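Tryptophanyl-tRNA synthetase (Thermus thermophilus, PDB 2EL7) probably catalyses the ATP-dependent attachment of tryptophan to tRNA(Trp), as a homodimeric class I aminoacyl-tRNA synthetase. Local coordinates at residues Lys2-Gly7 with Ala142-Val147; Asp150-Ile155 with Pro176-Asn181; Ile204-Pro209 with Arg283-Arg288; Ser212-Ile217 with Val270-Phe275. One frame throughout, in Å; residues are numbered along the deposited sequence.

Contact 1: residues Lys2-Gly7 with Ala142-Val147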
loop_
_atom_site.group_PDB
_atom_site.type_symbol
_atom_site.label_atom_id
_atom_site.label_comp_id
_atom_site.label_asym_id
_atom_site.label_seq_id
_atom_site.Cartn_x
_atom_site.Cartn_y
_atom_site.Cartn_z
ATOM N N LYS A 2 7.547 26.274 1.306
ATOM C CA LYS A 2 6.128 26.633 1.475
ATOM C C LYS A 2 5.419 25.667 2.432
ATOM O O LYS A 2 4.647 26.075 3.295
ATOM C CB LYS A 2 5.368 26.589 0.146
ATOM C CG LYS A 2 5.737 27.637 -0.893
ATOM C CD LYS A 2 4.880 27.398 -2.121
ATOM C CE LYS A 2 5.128 28.424 -3.207
ATOM N NZ LYS A 2 4.262 28.146 -4.393
ATOM N N ARG A 3 5.651 24.376 2.255
ATOM C CA ARG A 3 5.019 23.406 3.127
ATOM C C ARG A 3 6.027 22.367 3.530
ATOM O O ARG A 3 6.715 21.791 2.692
ATOM C CB ARG A 3 3.839 22.720 2.450
ATOM C CG ARG A 3 3.183 21.696 3.367
ATOM C CD ARG A 3 1.927 21.162 2.747
ATOM N NE ARG A 3 0.896 22.185 2.732
ATOM C CZ ARG A 3 -0.121 22.209 1.881
ATOM N NH1 ARG A 3 -0.998 23.179 1.963
ATOM N NH2 ARG A 3 -0.258 21.272 0.946
ATOM N N VAL A 4 6.118 22.140 4.824
ATOM C CA VAL A 4 7.067 21.189 5.344
ATOM C C VAL A 4 6.394 19.968 5.961
ATOM O O VAL A 4 5.338 20.085 6.570
ATOM C CB VAL A 4 7.980 21.874 6.407
ATOM C CG1 VAL A 4 8.829 20.831 7.149
ATOM C CG2 VAL A 4 8.894 22.877 5.711
ATOM N N LEU A 5 6.981 18.794 5.755
ATOM C CA LEU A 5 6.446 17.600 6.366
ATOM C C LEU A 5 7.541 17.046 7.254
ATOM O O LEU A 5 8.634 16.724 6.773
ATOM C CB LEU A 5 6.049 16.541 5.343
ATOM C CG LEU A 5 5.568 15.280 6.106
ATOM C CD1 LEU A 5 4.210 15.517 6.780
ATOM C CD2 LEU A 5 5.464 14.107 5.168
ATOM N N SER A 6 7.269 16.958 8.552
ATOM C CA SER A 6 8.260 16.421 9.484
ATOM C C SER A 6 7.738 15.158 10.161
ATOM O O SER A 6 6.643 15.153 10.719
ATOM C CB SER A 6 8.634 17.475 10.535
ATOM O OG SER A 6 9.101 18.674 9.916
ATOM N N GLY A 7 8.535 14.093 10.112
ATOM C CA GLY A 7 8.145 12.832 10.704
ATOM C C GLY A 7 8.542 12.671 12.152
ATOM O O GLY A 7 9.710 12.872 12.519
ATOM N N ALA A 142 4.346 18.410 0.144
ATOM C CA ALA A 142 5.360 19.086 0.961
ATOM C C ALA A 142 6.609 19.259 0.102
ATOM O O ALA A 142 6.969 18.363 -0.640
ATOM C CB ALA A 142 5.714 18.252 2.236
ATOM N N ASP A 143 7.283 20.394 0.216
ATOM C CA ASP A 143 8.489 20.619 -0.582
ATOM C C ASP A 143 9.749 20.584 0.273
ATOM O O ASP A 143 10.858 20.667 -0.239
ATOM C CB ASP A 143 8.394 21.966 -1.324
ATOM C CG ASP A 143 8.316 23.150 -0.374
ATOM O OD1 ASP A 143 7.335 23.912 -0.420
ATOM O OD2 ASP A 143 9.241 23.325 0.433
ATOM N N THR A 144 9.591 20.456 1.582
ATOM C CA THR A 144 10.754 20.416 2.447
ATOM C C THR A 144 10.554 19.367 3.519
ATOM O O THR A 144 9.451 19.186 4.052
ATOM C CB THR A 144 10.997 21.780 3.093
ATOM O OG1 THR A 144 11.115 22.769 2.060
ATOM C CG2 THR A 144 12.285 21.771 3.921
ATOM N N VAL A 145 11.626 18.667 3.841
ATOM C CA VAL A 145 11.532 17.632 4.831
ATOM C C VAL A 145 12.755 17.639 5.716
ATOM O O VAL A 145 13.851 17.398 5.242
ATOM C CB VAL A 145 11.412 16.254 4.169
ATOM C CG1 VAL A 145 11.204 15.175 5.248
ATOM C CG2 VAL A 145 10.250 16.235 3.177
ATOM N N PRO A 146 12.590 17.931 7.013
ATOM C CA PRO A 146 13.755 17.935 7.902
ATOM C C PRO A 146 14.176 16.512 8.202
ATOM O O PRO A 146 13.344 15.682 8.547
ATOM C CB PRO A 146 13.251 18.665 9.137
ATOM C CG PRO A 146 11.807 18.321 9.162
ATOM C CD PRO A 146 11.394 18.438 7.709
ATOM N N VAL A 147 15.468 16.233 8.048
ATOM C CA VAL A 147 16.014 14.895 8.287
ATOM C C VAL A 147 17.479 14.937 8.761
ATOM O O VAL A 147 18.191 15.925 8.532
ATOM C CB VAL A 147 15.988 14.052 6.994
ATOM C CG1 VAL A 147 14.555 13.821 6.525
ATOM C CG2 VAL A 147 16.801 14.764 5.921
HETATM O O HOH W 1 10.824 13.323 8.411
#

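Contact 2: residues Asp150-Ile155 with Pro176-Asn181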
loop_
_atom_site.group_PDB
_atom_site.type_symbol
_atom_site.label_atom_id
_atom_site.label_comp_id
_atom_site.label_asym_id
_atom_site.label_seq_id
_atom_site.Cartn_x
_atom_site.Cartn_y
_atom_site.Cartn_z
ATOM N N ASP A 150 22.045 11.135 7.807
ATOM C CA ASP A 150 22.036 9.774 7.299
ATOM C C ASP A 150 20.643 9.339 6.868
ATOM O O ASP A 150 20.326 8.152 6.913
ATOM C CB ASP A 150 22.572 8.809 8.365
ATOM C CG ASP A 150 21.849 8.952 9.701
ATOM O OD1 ASP A 150 22.120 8.136 10.615
ATOM O OD2 ASP A 150 21.014 9.879 9.838
ATOM N N GLN A 151 19.805 10.286 6.455
ATOM C CA GLN A 151 18.449 9.932 6.031
ATOM C C GLN A 151 18.008 10.706 4.821
ATOM O O GLN A 151 16.818 10.877 4.571
ATOM C CB GLN A 151 17.460 10.176 7.149
ATOM C CG GLN A 151 17.883 9.520 8.411
ATOM C CD GLN A 151 16.775 9.477 9.389
ATOM O OE1 GLN A 151 16.271 10.518 9.814
ATOM N NE2 GLN A 151 16.362 8.262 9.756
ATOM N N VAL A 152 18.993 11.170 4.076
ATOM C CA VAL A 152 18.765 11.929 2.881
ATOM C C VAL A 152 18.302 11.020 1.733
ATOM O O VAL A 152 17.468 11.428 0.920
ATOM C CB VAL A 152 20.064 12.684 2.523
ATOM C CG1 VAL A 152 19.974 13.307 1.139
ATOM C CG2 VAL A 152 20.293 13.768 3.552
ATOM N N GLN A 153 18.818 9.786 1.685
ATOM C CA GLN A 153 18.462 8.832 0.626
ATOM C C GLN A 153 16.978 8.735 0.294
ATOM O O GLN A 153 16.610 8.709 -0.886
ATOM C CB GLN A 153 18.979 7.422 0.946
ATOM C CG GLN A 153 20.302 7.093 0.297
ATOM C CD GLN A 153 20.485 5.609 -0.011
ATOM O OE1 GLN A 153 20.356 4.752 0.867
ATOM N NE2 GLN A 153 20.797 5.303 -1.266
ATOM N N HIS A 154 16.114 8.685 1.309
ATOM C CA HIS A 154 14.698 8.577 0.998
ATOM C C HIS A 154 14.129 9.880 0.436
ATOM O O HIS A 154 13.091 9.873 -0.222
ATOM C CB HIS A 154 13.881 8.047 2.205
ATOM C CG HIS A 154 13.551 9.069 3.255
ATOM N ND1 HIS A 154 14.468 9.511 4.191
ATOM C CD2 HIS A 154 12.376 9.654 3.580
ATOM C CE1 HIS A 154 13.864 10.313 5.053
ATOM N NE2 HIS A 154 12.593 10.415 4.702
ATOM N N ILE A 155 14.787 11.006 0.671
ATOM C CA ILE A 155 14.271 12.221 0.059
ATOM C C ILE A 155 14.670 12.164 -1.418
ATOM O O ILE A 155 13.919 12.613 -2.276
ATOM C CB ILE A 155 14.805 13.531 0.703
ATOM C CG1 ILE A 155 14.084 13.854 2.017
ATOM C CG2 ILE A 155 14.394 14.701 -0.139
ATOM C CD1 ILE A 155 13.658 12.700 2.869
ATOM N N PRO A 176 10.633 17.338 -3.360
ATOM C CA PRO A 176 11.065 17.779 -2.033
ATOM C C PRO A 176 12.551 17.864 -1.812
ATOM O O PRO A 176 13.324 17.101 -2.388
ATOM C CB PRO A 176 10.398 16.772 -1.094
ATOM C CG PRO A 176 10.282 15.569 -1.948
ATOM C CD PRO A 176 9.865 16.086 -3.277
ATOM N N GLN A 177 12.943 18.817 -0.974
ATOM C CA GLN A 177 14.341 18.983 -0.639
ATOM C C GLN A 177 14.541 18.692 0.838
ATOM O O GLN A 177 13.678 19.007 1.660
ATOM C CB GLN A 177 14.804 20.402 -0.968
ATOM C CG GLN A 177 15.224 20.566 -2.417
ATOM C CD GLN A 177 15.456 22.017 -2.788
ATOM O OE1 GLN A 177 16.085 22.769 -2.032
ATOM N NE2 GLN A 177 14.956 22.424 -3.962
ATOM N N ALA A 178 15.668 18.065 1.157
ATOM C CA ALA A 178 16.015 17.739 2.527
ATOM C C ALA A 178 16.449 19.008 3.253
ATOM O O ALA A 178 17.100 19.885 2.669
ATOM C CB ALA A 178 17.141 16.741 2.548
ATOM N N LEU A 179 16.058 19.125 4.518
ATOM C CA LEU A 179 16.456 20.269 5.327
ATOM C C LEU A 179 17.293 19.692 6.451
ATOM O O LEU A 179 16.762 19.008 7.336
ATOM C CB LEU A 179 15.240 20.990 5.921
ATOM C CG LEU A 179 15.510 22.124 6.930
ATOM C CD1 LEU A 179 16.304 23.237 6.240
ATOM C CD2 LEU A 179 14.184 22.681 7.471
ATOM N N LEU A 180 18.599 19.937 6.395
ATOM C CA LEU A 180 19.501 19.450 7.430
ATOM C C LEU A 180 19.505 20.438 8.584
ATOM O O LEU A 180 18.916 21.513 8.490
ATOM C CB LEU A 180 20.905 19.275 6.866
ATOM C CG LEU A 180 20.954 18.154 5.827
ATOM C CD1 LEU A 180 22.304 18.094 5.145
ATOM C CD2 LEU A 180 20.668 16.851 6.515
ATOM N N ASN A 181 20.201 20.080 9.654
ATOM C CA ASN A 181 20.255 20.891 10.868
ATOM C C ASN A 181 21.686 20.935 11.441
ATOM O O ASN A 181 21.936 20.508 12.587
ATOM C CB ASN A 181 19.276 20.258 11.868
ATOM C CG ASN A 181 19.042 21.104 13.091
ATOM O OD1 ASN A 181 19.119 22.328 13.035
ATOM N ND2 ASN A 181 18.722 20.449 14.206
#

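Contact 3: residues Ile204-Pro209 with Arg283-Arg288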
loop_
_atom_site.group_PDB
_atom_site.type_symbol
_atom_site.label_atom_id
_atom_site.label_comp_id
_atom_site.label_asym_id
_atom_site.label_seq_id
_atom_site.Cartn_x
_atom_site.Cartn_y
_atom_site.Cartn_z
ATOM N N ILE A 204 18.947 11.317 28.882
ATOM C CA ILE A 204 18.383 12.142 29.928
ATOM C C ILE A 204 17.069 12.596 29.294
ATOM O O ILE A 204 17.066 13.420 28.371
ATOM C CB ILE A 204 19.265 13.366 30.235
ATOM C CG1 ILE A 204 20.583 12.907 30.864
ATOM C CG2 ILE A 204 18.544 14.290 31.221
ATOM C CD1 ILE A 204 21.509 14.041 31.305
ATOM N N GLY A 205 15.960 12.032 29.766
ATOM C CA GLY A 205 14.660 12.367 29.213
ATOM C C GLY A 205 14.121 13.699 29.696
ATOM O O GLY A 205 14.425 14.135 30.810
ATOM N N LEU A 206 13.311 14.353 28.867
ATOM C CA LEU A 206 12.738 15.644 29.239
ATOM C C LEU A 206 11.760 15.483 30.390
ATOM O O LEU A 206 11.565 16.411 31.174
ATOM C CB LEU A 206 12.003 16.287 28.056
ATOM C CG LEU A 206 12.687 16.261 26.691
ATOM C CD1 LEU A 206 11.870 17.124 25.747
ATOM C CD2 LEU A 206 14.122 16.775 26.781
ATOM N N LEU A 207 11.145 14.308 30.492
ATOM C CA LEU A 207 10.164 14.062 31.540
ATOM C C LEU A 207 10.644 13.042 32.562
ATOM O O LEU A 207 9.887 12.634 33.444
ATOM C CB LEU A 207 8.841 13.599 30.918
ATOM C CG LEU A 207 8.200 14.556 29.895
ATOM C CD1 LEU A 207 6.840 13.990 29.501
ATOM C CD2 LEU A 207 8.029 15.977 30.472
ATOM N N GLU A 208 11.905 12.644 32.442
ATOM C CA GLU A 208 12.508 11.670 33.337
ATOM C C GLU A 208 12.370 12.146 34.779
ATOM O O GLU A 208 12.430 13.338 35.048
ATOM C CB GLU A 208 13.988 11.482 32.952
ATOM C CG GLU A 208 14.720 10.386 33.695
ATOM C CD GLU A 208 16.100 10.094 33.116
ATOM O OE1 GLU A 208 16.898 9.423 33.809
ATOM O OE2 GLU A 208 16.399 10.520 31.976
ATOM N N PRO A 209 12.160 11.223 35.735
ATOM C CA PRO A 209 12.033 11.712 37.115
ATOM C C PRO A 209 13.287 12.479 37.589
ATOM O O PRO A 209 14.433 12.066 37.344
ATOM C CB PRO A 209 11.794 10.435 37.909
ATOM C CG PRO A 209 11.081 9.569 36.936
ATOM C CD PRO A 209 11.894 9.778 35.670
ATOM N N ARG A 283 11.664 22.711 33.081
ATOM C CA ARG A 283 10.530 23.173 33.867
ATOM C C ARG A 283 9.278 23.432 33.025
ATOM O O ARG A 283 8.260 22.778 33.226
ATOM C CB ARG A 283 10.927 24.429 34.651
ATOM C CG ARG A 283 9.933 24.906 35.698
ATOM C CD ARG A 283 10.450 26.166 36.382
ATOM N NE ARG A 283 9.369 27.088 36.687
ATOM C CZ ARG A 283 8.658 27.750 35.770
ATOM N NH1 ARG A 283 8.919 27.598 34.469
ATOM N NH2 ARG A 283 7.662 28.551 36.152
ATOM N N PRO A 284 9.336 24.375 32.068
ATOM C CA PRO A 284 8.171 24.680 31.218
ATOM C C PRO A 284 7.660 23.471 30.405
ATOM O O PRO A 284 6.461 23.334 30.151
ATOM C CB PRO A 284 8.679 25.793 30.293
ATOM C CG PRO A 284 9.839 26.377 31.044
ATOM C CD PRO A 284 10.496 25.189 31.678
ATOM N N ILE A 285 8.564 22.602 29.984
ATOM C CA ILE A 285 8.154 21.444 29.213
ATOM C C ILE A 285 7.360 20.515 30.117
ATOM O O ILE A 285 6.293 20.014 29.738
ATOM C CB ILE A 285 9.387 20.698 28.653
ATOM C CG1 ILE A 285 10.181 21.652 27.741
ATOM C CG2 ILE A 285 8.963 19.431 27.934
ATOM C CD1 ILE A 285 11.487 21.083 27.219
ATOM N N ARG A 286 7.877 20.314 31.324
ATOM C CA ARG A 286 7.251 19.434 32.312
ATOM C C ARG A 286 5.906 19.941 32.799
ATOM O O ARG A 286 4.963 19.166 32.980
ATOM C CB ARG A 286 8.169 19.266 33.509
ATOM C CG ARG A 286 9.519 18.746 33.168
ATOM C CD ARG A 286 10.215 18.350 34.457
ATOM N NE ARG A 286 11.221 17.372 34.150
ATOM C CZ ARG A 286 11.544 16.374 34.939
ATOM N NH1 ARG A 286 12.476 15.523 34.549
ATOM N NH2 ARG A 286 10.951 16.234 36.109
ATOM N N GLU A 287 5.823 21.245 33.043
ATOM C CA GLU A 287 4.560 21.827 33.477
ATOM C C GLU A 287 3.548 21.586 32.356
ATOM O O GLU A 287 2.430 21.152 32.645
ATOM C CB GLU A 287 4.719 23.317 33.780
ATOM C CG GLU A 287 5.044 23.586 35.246
ATOM C CD GLU A 287 5.810 24.889 35.487
ATOM O OE1 GLU A 287 5.643 25.848 34.694
ATOM O OE2 GLU A 287 6.573 24.942 36.486
ATOM N N ARG A 288 3.935 21.822 31.088
ATOM C CA ARG A 288 3.006 21.568 29.979
ATOM C C ARG A 288 2.604 20.091 29.950
ATOM O O ARG A 288 1.423 19.761 29.861
ATOM C CB ARG A 288 3.603 21.918 28.618
ATOM C CG ARG A 288 3.697 23.393 28.269
ATOM C CD ARG A 288 4.097 23.587 26.782
ATOM N NE ARG A 288 4.819 24.839 26.573
ATOM C CZ ARG A 288 6.127 25.017 26.782
ATOM N NH1 ARG A 288 6.677 26.205 26.573
ATOM N NH2 ARG A 288 6.893 24.012 27.172
#

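Contact 4: residues Ser212-Ile217 with Val270-Phe275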
loop_
_atom_site.group_PDB
_atom_site.type_symbol
_atom_site.label_atom_id
_atom_site.label_comp_id
_atom_site.label_asym_id
_atom_site.label_seq_id
_atom_site.Cartn_x
_atom_site.Cartn_y
_atom_site.Cartn_z
ATOM N N SER A 212 16.064 10.809 39.089
ATOM C CA SER A 212 16.785 9.964 38.155
ATOM C C SER A 212 17.764 10.758 37.312
ATOM O O SER A 212 18.855 10.280 37.012
ATOM C CB SER A 212 15.814 9.209 37.253
ATOM O OG SER A 212 16.539 8.362 36.387
ATOM N N ILE A 213 17.381 11.965 36.918
ATOM C CA ILE A 213 18.286 12.797 36.133
ATOM C C ILE A 213 19.468 13.167 37.023
ATOM O O ILE A 213 20.605 13.286 36.559
ATOM C CB ILE A 213 17.585 14.085 35.651
ATOM C CG1 ILE A 213 16.667 13.763 34.461
ATOM C CG2 ILE A 213 18.618 15.140 35.284
ATOM C CD1 ILE A 213 15.636 14.853 34.165
ATOM N N TRP A 214 19.188 13.341 38.312
ATOM C CA TRP A 214 20.226 13.702 39.269
ATOM C C TRP A 214 21.298 12.624 39.315
ATOM O O TRP A 214 22.485 12.907 39.100
ATOM C CB TRP A 214 19.625 13.884 40.669
ATOM C CG TRP A 214 20.628 14.256 41.751
ATOM C CD1 TRP A 214 20.644 13.797 43.044
ATOM C CD2 TRP A 214 21.725 15.175 41.640
ATOM N NE1 TRP A 214 21.682 14.370 43.738
ATOM C CE2 TRP A 214 22.362 15.220 42.904
ATOM C CE3 TRP A 214 22.233 15.964 40.598
ATOM C CZ2 TRP A 214 23.484 16.028 43.155
ATOM C CZ3 TRP A 214 23.350 16.768 40.845
ATOM C CH2 TRP A 214 23.963 16.792 42.115
ATOM N N GLN A 215 20.877 11.390 39.580
ATOM C CA GLN A 215 21.820 10.288 39.668
ATOM C C GLN A 215 22.707 10.195 38.431
ATOM O O GLN A 215 23.886 9.871 38.544
ATOM C CB GLN A 215 21.089 8.957 39.908
ATOM C CG GLN A 215 20.470 8.826 41.292
ATOM C CD GLN A 215 21.496 8.988 42.416
ATOM O OE1 GLN A 215 22.495 8.254 42.482
ATOM N NE2 GLN A 215 21.256 9.950 43.305
ATOM N N LYS A 216 22.153 10.487 37.255
ATOM C CA LYS A 216 22.942 10.423 36.025
ATOM C C LYS A 216 24.010 11.518 35.957
ATOM O O LYS A 216 25.114 11.287 35.469
ATOM C CB LYS A 216 22.024 10.484 34.803
ATOM C CG LYS A 216 21.246 9.196 34.587
ATOM C CD LYS A 216 20.341 9.300 33.387
ATOM C CE LYS A 216 19.512 8.045 33.185
ATOM N NZ LYS A 216 18.540 8.221 32.058
ATOM N N ILE A 217 23.686 12.710 36.447
ATOM C CA ILE A 217 24.653 13.810 36.446
ATOM C C ILE A 217 25.730 13.438 37.466
ATOM O O ILE A 217 26.927 13.625 37.253
ATOM C CB ILE A 217 23.992 15.138 36.902
ATOM C CG1 ILE A 217 22.757 15.429 36.045
ATOM C CG2 ILE A 217 24.984 16.281 36.800
ATOM C CD1 ILE A 217 23.053 15.486 34.595
ATOM N N VAL A 270 29.995 21.761 40.193
ATOM C CA VAL A 270 29.596 21.891 38.806
ATOM C C VAL A 270 28.354 21.063 38.493
ATOM O O VAL A 270 27.452 21.514 37.782
ATOM C CB VAL A 270 30.726 21.467 37.877
ATOM C CG1 VAL A 270 30.285 21.635 36.440
ATOM C CG2 VAL A 270 31.963 22.300 38.165
ATOM N N LYS A 271 28.296 19.858 39.043
ATOM C CA LYS A 271 27.160 18.984 38.807
ATOM C C LYS A 271 25.838 19.580 39.279
ATOM O O LYS A 271 24.810 19.426 38.617
ATOM C CB LYS A 271 27.418 17.633 39.459
ATOM C CG LYS A 271 28.533 16.867 38.755
ATOM C CD LYS A 271 28.852 15.557 39.453
ATOM C CE LYS A 271 29.752 14.688 38.591
ATOM N NZ LYS A 271 30.237 13.499 39.321
ATOM N N ARG A 272 25.869 20.271 40.414
ATOM C CA ARG A 272 24.677 20.911 40.960
ATOM C C ARG A 272 24.327 22.143 40.127
ATOM O O ARG A 272 23.145 22.464 39.961
ATOM C CB ARG A 272 24.908 21.343 42.411
ATOM C CG ARG A 272 25.334 20.236 43.360
ATOM C CD ARG A 272 24.198 19.756 44.261
ATOM N NE ARG A 272 23.526 20.856 44.960
ATOM C CZ ARG A 272 22.844 20.729 46.101
ATOM N NH1 ARG A 272 22.740 19.546 46.701
ATOM N NH2 ARG A 272 22.244 21.788 46.631
ATOM N N ILE A 273 25.337 22.852 39.619
ATOM C CA ILE A 273 25.047 24.031 38.801
ATOM C C ILE A 273 24.398 23.506 37.521
ATOM O O ILE A 273 23.444 24.100 37.013
ATOM C CB ILE A 273 26.300 24.815 38.390
ATOM C CG1 ILE A 273 27.062 25.319 39.618
ATOM C CG2 ILE A 273 25.886 25.983 37.510
ATOM C CD1 ILE A 273 26.524 26.611 40.202
ATOM N N LEU A 274 24.929 22.394 37.005
ATOM C CA LEU A 274 24.391 21.771 35.800
ATOM C C LEU A 274 22.940 21.318 36.031
ATOM O O LEU A 274 22.045 21.641 35.257
ATOM C CB LEU A 274 25.233 20.561 35.403
ATOM C CG LEU A 274 24.610 19.684 34.307
ATOM C CD1 LEU A 274 24.389 20.511 33.021
ATOM C CD2 LEU A 274 25.508 18.493 34.043
ATOM N N PHE A 275 22.728 20.568 37.106
ATOM C CA PHE A 275 21.413 20.074 37.462
ATOM C C PHE A 275 20.397 21.213 37.572
ATOM O O PHE A 275 19.399 21.232 36.845
ATOM C CB PHE A 275 21.496 19.315 38.785
ATOM C CG PHE A 275 20.183 18.767 39.259
ATOM C CD1 PHE A 275 19.588 17.692 38.613
ATOM C CD2 PHE A 275 19.537 19.330 40.351
ATOM C CE1 PHE A 275 18.368 17.186 39.049
ATOM C CE2 PHE A 275 18.309 18.829 40.800
ATOM C CZ PHE A 275 17.726 17.753 40.142
#

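Contact 1: residues Lys2-Gly7 with Ala142-Val147
In the Rossmann-fold catalytic domain of this class I synthetase, strand 4-7 runs parallel to strand 144-146, and the contact opens where Lys2 and Arg3 meet Asp143. The Asp143 carboxylate works as a backbone receptor: OD1 takes the Lys2 N-H through its syn lone pair, N to OD1 2.9 Å, while Arg3 N reaches the same OD1 at 3.2 Å from above the carboxylate plane. Two bonds therefore grip one oxygen. The other, OD2, takes the hydroxyl of Thr144, which helps fix the carboxylate's rotation. Asp143 can reach because its CG sits between its own N and carbonyl carbon (chi1 63°), and an acid suits a place where consecutive N-H groups need an acceptor.

In return Asp143 N donates to Arg3 O at 2.9 Å, and a weak bond from Thr144 N shares that oxygen. Farther along, Leu5 N donates to Thr144 O at 3.0 Å, almost in line with the carbonyl. Beta-branched Val4 lays CG2 against Thr144 CB at 3.5 Å, and its CG1 lies 3.6 Å from Pro146 CD. Leu5 CB meets Ala142 CB at 3.6 Å; the small methyl fits beside Leu5 in the buried interior. The guanidinium of Arg3 turns elsewhere, to a salt bridge with Asp36.

Strand 4-7 also bonds to strand 37-41, and Leu5 lies close to Asp136, predicted to bind tryptophan. Such neighbouring parallel strands are typical of the nucleotide-binding Rossmann core of class I synthetases.

Contact 2: residues Asp150-Ile155 with Pro176-Asn181
With CG2 anti to its backbone N and CG1 beside that N (chi1 -78°), Ile155 presents its two branches to different parts of segment 176-181. Its CG2 lies against the backbone, 3.5 Å from Pro176 O and 3.8 Å from Ala178 N, whereas CG1 approaches the methyl of Ala178 with CB at 4.2 Å. A beta-branched residue suits this position because its two branches can touch the strand backbone and the Ala178 methyl at once. The CB of Ala178 points toward segment 150-155, and its smallness lets the helix come near the strand.

Val152, with CG1 anti to its N (chi1 170°), uses the other methyl. That CG2 lies between two looser apolar neighbours, 4.4 Å from Ala178 CB and 4.3 Å from Leu180 CD2. Leu180 reaches across with the end of its chain, its CD2 branch making the touch. No hydrogen bond joins the segments, so dispersion and the exclusion of water account for the contact. Within its own segment Ile155 N donates to Val152 O at 2.7 Å, linking the two apolar residues.

Pro176 O has a polar partner in Arg159 farther along the helix, and Gln177 and Leu179 pair with strand 144-146. Asp150, in the same segment as Val152 and Ile155, belongs to a predicted ATP site. Helix 153-169 packed on strand 177-179 is the return half of a beta-alpha-beta crossover of the Rossmann type.

Contact 3: residues Ile204-Pro209 with Arg283-Arg288
Arg286 NE donates to Leu206 O at 3.1 Å, with an N-H...O angle of 135°; the oxygen is tilted out of the guanidinium plane, and the donor in turn is tilted from the carbonyl plane. Farther out on the same group, the carbonyl carbon of Leu207 sits over one face; the placement of NH1 beside Glu208 O is too close in the model to be trusted. Arginine suits this place because its long chain, extended from CG to NE, can carry a donor from the helix to the carbonyl of Leu206 in a loop with no regular structure.

The aliphatic part is used as well. Leu207 and Arg286 slide past each other in opposite directions, Leu207 CD2 coming 4.1 Å from Arg286 CG and 4.0 Å from its CA. Alongside, Leu206 CD1 meets Ile285 CD1 at 4.2 Å; both residues are buried.

A second shell shapes the loop. The backbone turns between Gly205 and Glu208, and the extended Glu208 side chain (chi1 -174°) reaches Gly205 N with OE2 at 2.7 Å. Its OE1 binds Lys216 and Ser212, tying the turn to the helix that Pro209 precedes as N-cap.

Outward from here, Leu206 rests on Ile16 and Tyr19 of helix 16-33, and Leu207 touches Val68 of helix 55-72. The loop after the KMSKS motif is thus held between helix 267-294, helix 210-218 and the two helices 16-33 and 55-72.

Contact 4: residues Ser212-Ile217 with Val270-Phe275
Ile213 comes first along segment 212-217, setting its CG2 at the edge of the Phe275 ring, 4.3 Å from CE1. A branched aliphatic residue can touch the ring edge and also Leu278 and Leu282 of helix 267-294.

Trp214 follows, and its broad indole reaches across the gap between the helices. With CG anti to the backbone N (chi1 180°), the indole is carried out to Phe275: CE3 lies 3.7 Å from Phe275 CG, and CD2 stands over a face of the phenyl ring. The two planes make 54°, an oblique pairing with centroids 5.0 Å apart. At the far end CH2 touches Arg272 CD at 3.7 Å, the methylene chain of the arginine lying beside the indole, while Lys271 O sits in the indole plane at its edge, 3.8 Å from CZ3.

The axes of segments 212-217 and 270-275 approach to 10.2 Å and run roughly antiparallel, at 144°, within the helical region that follows the KMSKS loop in this synthetase. The indole and phenyl rings fill the space between the two helices at this end of the contact.

One turn after Ile213, Ile217 points toward the partner helix and lays CG2 against Leu274 CD2 at 3.6 Å, two branched residues crossing obliquely in buried surroundings. The extended Lys271 chain runs past Ile217 O, its CE 3.3 Å from that oxygen, and carries NZ on to the carbonyl of Gln218.

From the N terminus, contact 1 closes a long loop of 134 intervening residues, bringing the first strand beside strand 144-146. Contact 2 follows in series with a short loop of 20 residues; it touches contact 1, since strands 144-146 and 177-179 are neighbours in one sheet, and both belong to the Rossmann-type core. The chain then passes the KMSKS motif to contact 3, whose 73-residue loop encloses contact 4. These two share helix 267-294 and are joined by the Glu208 to Lys216 salt bridge. They lie apart from the core pair: centres of contacts 1 and 3 are about 27 Å apart. None of the loops cross.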